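PDB 5XFM: alpha-glucosidase, which probably hydrolyses beta-L-arabinopyranosides and alpha-galactosides as a calcium-containing, bifunctional glycoside hydrolase of family 97. Local coordinates for residues S210-S221 against L437-Y445. The protein carries 1 engineered substitution. Sequence-based numbering, arbitrary orientation.
Sequences SETGVDSRYCGS and LPRGWERMY
With CG beside its backbone N (chi1 -83°) and a bend at chi2, Arg439 sends its guanidinium past Val214 to Glu211, whose CG sits between backbone N and carbonyl carbon (chi1 78°), the chain then running extended to bring OE2 to the arginine. Arg439 NE donates to Glu211 OE2 at 2.9 Å, a salt bridge near the guanidinium plane that reaches the carboxylate's anti side from well out of its plane. The syn lone pair of that oxygen takes Ser221 N, while Glu211 OE1 pairs with Arg261. Arg439 NH2 bonds Ser221 O at 3.0 Å, NH1 reaches Thr436, and Gly220 CA lies over the rim of one guanidinium face. Replacing Arg439 by alanine would probably leave the buried Glu211 with less of its charge balanced and Ser221 O without this donor. The contact joins strand 206-212 of the N-terminal beta-domain to the loop and short helix before strand 448-451 of the TIM-barrel-like catalytic domain. There Gly213 N donates to Arg439 O at 3.0 Å, from above the carbonyl plane. Trp441 NE1 approaches Val214 O (3.1 Å) nearly along the C=O direction, the oxygen somewhat off the indole plane. Met444 SD packs 3.7 Å from Gly213 CA. Tyr445 OH touches Asp215 CB and hydrogen-bonds Glu417.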
loop_
_atom_site.group_PDB
_atom_site.type_symbol
_atom_site.label_atom_id
_atom_site.label_comp_id
_atom_site.label_asym_id
_atom_site.label_seq_id
_atom_site.Cartn_x
_atom_site.Cartn_y
_atom_site.Cartn_z
ATOM N N SER A 210 -8.680 -0.638 -7.590
ATOM C CA SER A 210 -8.150 0.368 -6.673
ATOM C C SER A 210 -8.326 1.776 -7.226
ATOM O O SER A 210 -9.111 1.993 -8.142
ATOM C CB SER A 210 -6.675 0.101 -6.375
ATOM O OG SER A 210 -6.283 0.743 -5.173
ATOM N N GLU A 211 -7.612 2.735 -6.655
ATOM C CA GLU A 211 -7.619 4.089 -7.193
ATOM C C GLU A 211 -6.277 4.755 -6.918
ATOM O O GLU A 211 -5.604 4.438 -5.929
ATOM C CB GLU A 211 -8.762 4.916 -6.591
ATOM C CG GLU A 211 -8.479 5.429 -5.192
ATOM C CD GLU A 211 -9.590 6.297 -4.637
ATOM O OE1 GLU A 211 -10.330 6.907 -5.435
ATOM O OE2 GLU A 211 -9.717 6.360 -3.391
ATOM N N THR A 212 -5.890 5.681 -7.787
ATOM C CA THR A 212 -4.636 6.398 -7.590
ATOM C C THR A 212 -4.736 7.859 -8.012
ATOM O O THR A 212 -5.663 8.252 -8.733
ATOM C CB THR A 212 -3.489 5.728 -8.364
ATOM O OG1 THR A 212 -2.244 6.335 -7.998
ATOM C CG2 THR A 212 -3.708 5.868 -9.864
ATOM N N GLY A 213 -3.763 8.656 -7.579
ATOM C CA GLY A 213 -3.735 10.066 -7.906
ATOM C C GLY A 213 -4.714 10.859 -7.072
ATOM O O GLY A 213 -5.222 11.891 -7.505
ATOM N N VAL A 214 -4.974 10.380 -5.859
ATOM C CA VAL A 214 -5.757 11.151 -4.902
ATOM C C VAL A 214 -4.875 12.118 -4.121
ATOM O O VAL A 214 -3.934 11.711 -3.432
ATOM C CB VAL A 214 -6.499 10.245 -3.908
ATOM C CG1 VAL A 214 -7.175 11.085 -2.818
ATOM C CG2 VAL A 214 -7.495 9.360 -4.642
ATOM N N ASP A 215 -5.177 13.404 -4.245
ATOM C CA ASP A 215 -4.467 14.419 -3.489
ATOM C C ASP A 215 -5.470 15.381 -2.899
ATOM O O ASP A 215 -6.633 15.031 -2.713
ATOM C CB ASP A 215 -3.444 15.159 -4.364
ATOM C CG ASP A 215 -4.037 15.682 -5.672
ATOM O OD1 ASP A 215 -5.191 16.167 -5.684
ATOM O OD2 ASP A 215 -3.328 15.613 -6.698
ATOM N N SER A 216 -5.036 16.610 -2.658
ATOM C CA SER A 216 -5.876 17.602 -1.999
ATOM C C SER A 216 -7.142 17.947 -2.792
ATOM O O SER A 216 -8.075 18.536 -2.250
ATOM C CB SER A 216 -5.056 18.866 -1.708
ATOM O OG SER A 216 -4.668 19.523 -2.895
ATOM N N ARG A 217 -7.167 17.600 -4.076
ATOM C CA ARG A 217 -8.275 17.988 -4.949
ATOM C C ARG A 217 -9.463 17.019 -4.919
ATOM O O ARG A 217 -10.434 17.207 -5.642
ATOM C CB ARG A 217 -7.772 18.159 -6.386
ATOM C CG ARG A 217 -7.055 19.490 -6.612
ATOM C CD ARG A 217 -6.212 19.501 -7.875
ATOM N NE ARG A 217 -5.096 18.563 -7.801
ATOM C CZ ARG A 217 -4.422 18.113 -8.857
ATOM N NH1 ARG A 217 -4.753 18.512 -10.081
ATOM N NH2 ARG A 217 -3.418 17.259 -8.691
ATOM N N TYR A 218 -9.408 15.999 -4.069
ATOM C CA TYR A 218 -10.516 15.055 -3.992
ATOM C C TYR A 218 -10.551 14.378 -2.629
ATOM O O TYR A 218 -9.733 14.665 -1.757
ATOM C CB TYR A 218 -10.395 14.002 -5.094
ATOM C CG TYR A 218 -11.693 13.572 -5.761
ATOM C CD1 TYR A 218 -12.294 14.367 -6.733
ATOM C CD2 TYR A 218 -12.279 12.345 -5.467
ATOM C CE1 TYR A 218 -13.454 13.975 -7.375
ATOM C CE2 TYR A 218 -13.449 11.938 -6.107
ATOM C CZ TYR A 218 -14.032 12.759 -7.062
ATOM O OH TYR A 218 -15.189 12.367 -7.703
ATOM N N CYS A 219 -11.502 13.470 -2.461
ATOM C CA CYS A 219 -11.569 12.639 -1.272
ATOM C C CYS A 219 -10.997 11.268 -1.608
ATOM O O CYS A 219 -10.880 10.914 -2.781
ATOM C CB CYS A 219 -13.014 12.512 -0.788
ATOM S SG CYS A 219 -14.114 11.772 -2.026
ATOM N N GLY A 220 -10.634 10.502 -0.586
ATOM C CA GLY A 220 -10.287 9.106 -0.784
ATOM C C GLY A 220 -11.581 8.330 -0.934
ATOM O O GLY A 220 -12.565 8.641 -0.268
ATOM N N SER A 221 -11.606 7.339 -1.818
ATOM C CA SER A 221 -12.827 6.566 -2.011
ATOM C C SER A 221 -12.636 5.105 -1.624
ATOM O O SER A 221 -11.521 4.666 -1.332
ATOM C CB SER A 221 -13.310 6.672 -3.459
ATOM O OG SER A 221 -13.879 7.944 -3.709
ATOM N N LEU A 437 -4.934 4.385 2.778
ATOM C CA LEU A 437 -4.117 3.751 1.755
ATOM C C LEU A 437 -3.392 4.812 0.936
ATOM O O LEU A 437 -3.982 5.839 0.606
ATOM C CB LEU A 437 -4.989 2.889 0.836
ATOM C CG LEU A 437 -4.306 2.108 -0.285
ATOM C CD1 LEU A 437 -3.682 0.861 0.313
ATOM C CD2 LEU A 437 -5.267 1.742 -1.422
ATOM N N PRO A 438 -2.102 4.581 0.621
ATOM C CA PRO A 438 -1.374 5.485 -0.275
ATOM C C PRO A 438 -1.883 5.318 -1.701
ATOM O O PRO A 438 -2.169 4.198 -2.127
ATOM C CB PRO A 438 0.078 5.023 -0.141
ATOM C CG PRO A 438 -0.040 3.573 0.197
ATOM C CD PRO A 438 -1.250 3.471 1.084
ATOM N N ARG A 439 -2.035 6.417 -2.423
ATOM C CA ARG A 439 -2.624 6.333 -3.750
ATOM C C ARG A 439 -1.664 6.875 -4.810
ATOM O O ARG A 439 -1.874 7.959 -5.359
ATOM C CB ARG A 439 -3.961 7.071 -3.756
ATOM C CG ARG A 439 -5.115 6.215 -3.221
ATOM C CD ARG A 439 -6.006 7.045 -2.314
ATOM N NE ARG A 439 -7.264 6.404 -1.929
ATOM C CZ ARG A 439 -7.547 5.981 -0.700
ATOM N NH1 ARG A 439 -6.652 6.097 0.271
ATOM N NH2 ARG A 439 -8.727 5.434 -0.440
ATOM N N GLY A 440 -0.604 6.115 -5.085
ATOM C CA GLY A 440 0.415 6.553 -6.018
ATOM C C GLY A 440 1.321 7.594 -5.380
ATOM O O GLY A 440 1.968 8.377 -6.076
ATOM N N TRP A 441 1.362 7.611 -4.050
ATOM C CA TRP A 441 2.018 8.698 -3.331
ATOM C C TRP A 441 3.555 8.756 -3.450
ATOM O O TRP A 441 4.129 9.841 -3.329
ATOM C CB TRP A 441 1.604 8.648 -1.851
ATOM C CG TRP A 441 0.190 9.142 -1.639
ATOM C CD1 TRP A 441 -0.723 9.443 -2.611
ATOM C CD2 TRP A 441 -0.446 9.439 -0.389
ATOM N NE1 TRP A 441 -1.890 9.888 -2.044
ATOM C CE2 TRP A 441 -1.749 9.896 -0.681
ATOM C CE3 TRP A 441 -0.046 9.359 0.952
ATOM C CZ2 TRP A 441 -2.653 10.270 0.314
ATOM C CZ3 TRP A 441 -0.944 9.732 1.939
ATOM C CH2 TRP A 441 -2.234 10.179 1.616
ATOM N N GLU A 442 4.212 7.629 -3.734
ATOM C CA GLU A 442 5.669 7.626 -3.917
ATOM C C GLU A 442 6.088 8.519 -5.088
ATOM O O GLU A 442 7.067 9.269 -4.998
ATOM C CB GLU A 442 6.193 6.201 -4.163
ATOM C CG GLU A 442 6.110 5.235 -2.974
ATOM C CD GLU A 442 4.830 4.416 -2.958
ATOM O OE1 GLU A 442 3.854 4.827 -3.625
ATOM O OE2 GLU A 442 4.807 3.354 -2.293
ATOM N N ARG A 443 5.339 8.446 -6.183
ATOM C CA ARG A 443 5.632 9.260 -7.346
ATOM C C ARG A 443 5.141 10.682 -7.128
ATOM O O ARG A 443 5.833 11.637 -7.469
ATOM C CB ARG A 443 4.999 8.673 -8.607
ATOM C CG ARG A 443 5.414 9.396 -9.874
ATOM C CD ARG A 443 5.435 8.457 -11.059
ATOM N NE ARG A 443 5.833 9.149 -12.282
ATOM C CZ ARG A 443 7.101 9.332 -12.642
ATOM N NH1 ARG A 443 8.083 8.884 -11.862
ATOM N NH2 ARG A 443 7.393 9.967 -13.773
ATOM N N MET A 444 3.941 10.823 -6.575
ATOM C CA MET A 444 3.386 12.150 -6.356
ATOM C C MET A 444 4.224 12.996 -5.385
ATOM O O MET A 444 4.352 14.207 -5.582
ATOM C CB MET A 444 1.945 12.041 -5.869
ATOM C CG MET A 444 1.018 11.475 -6.924
ATOM S SD MET A 444 -0.490 10.737 -6.288
ATOM C CE MET A 444 -1.394 12.189 -5.758
ATOM N N TYR A 445 4.808 12.357 -4.365
ATOM C CA TYR A 445 5.573 13.062 -3.321
ATOM C C TYR A 445 6.986 12.500 -3.106
ATOM O O TYR A 445 7.147 11.422 -2.534
ATOM C CB TYR A 445 4.815 13.014 -1.993
ATOM C CG TYR A 445 3.374 13.461 -2.092
ATOM C CD1 TYR A 445 3.042 14.810 -2.094
ATOM C CD2 TYR A 445 2.346 12.529 -2.200
ATOM C CE1 TYR A 445 1.725 15.219 -2.186
ATOM C CE2 TYR A 445 1.037 12.925 -2.293
ATOM C CZ TYR A 445 0.727 14.267 -2.287
ATOM O OH TYR A 445 -0.590 14.658 -2.383
#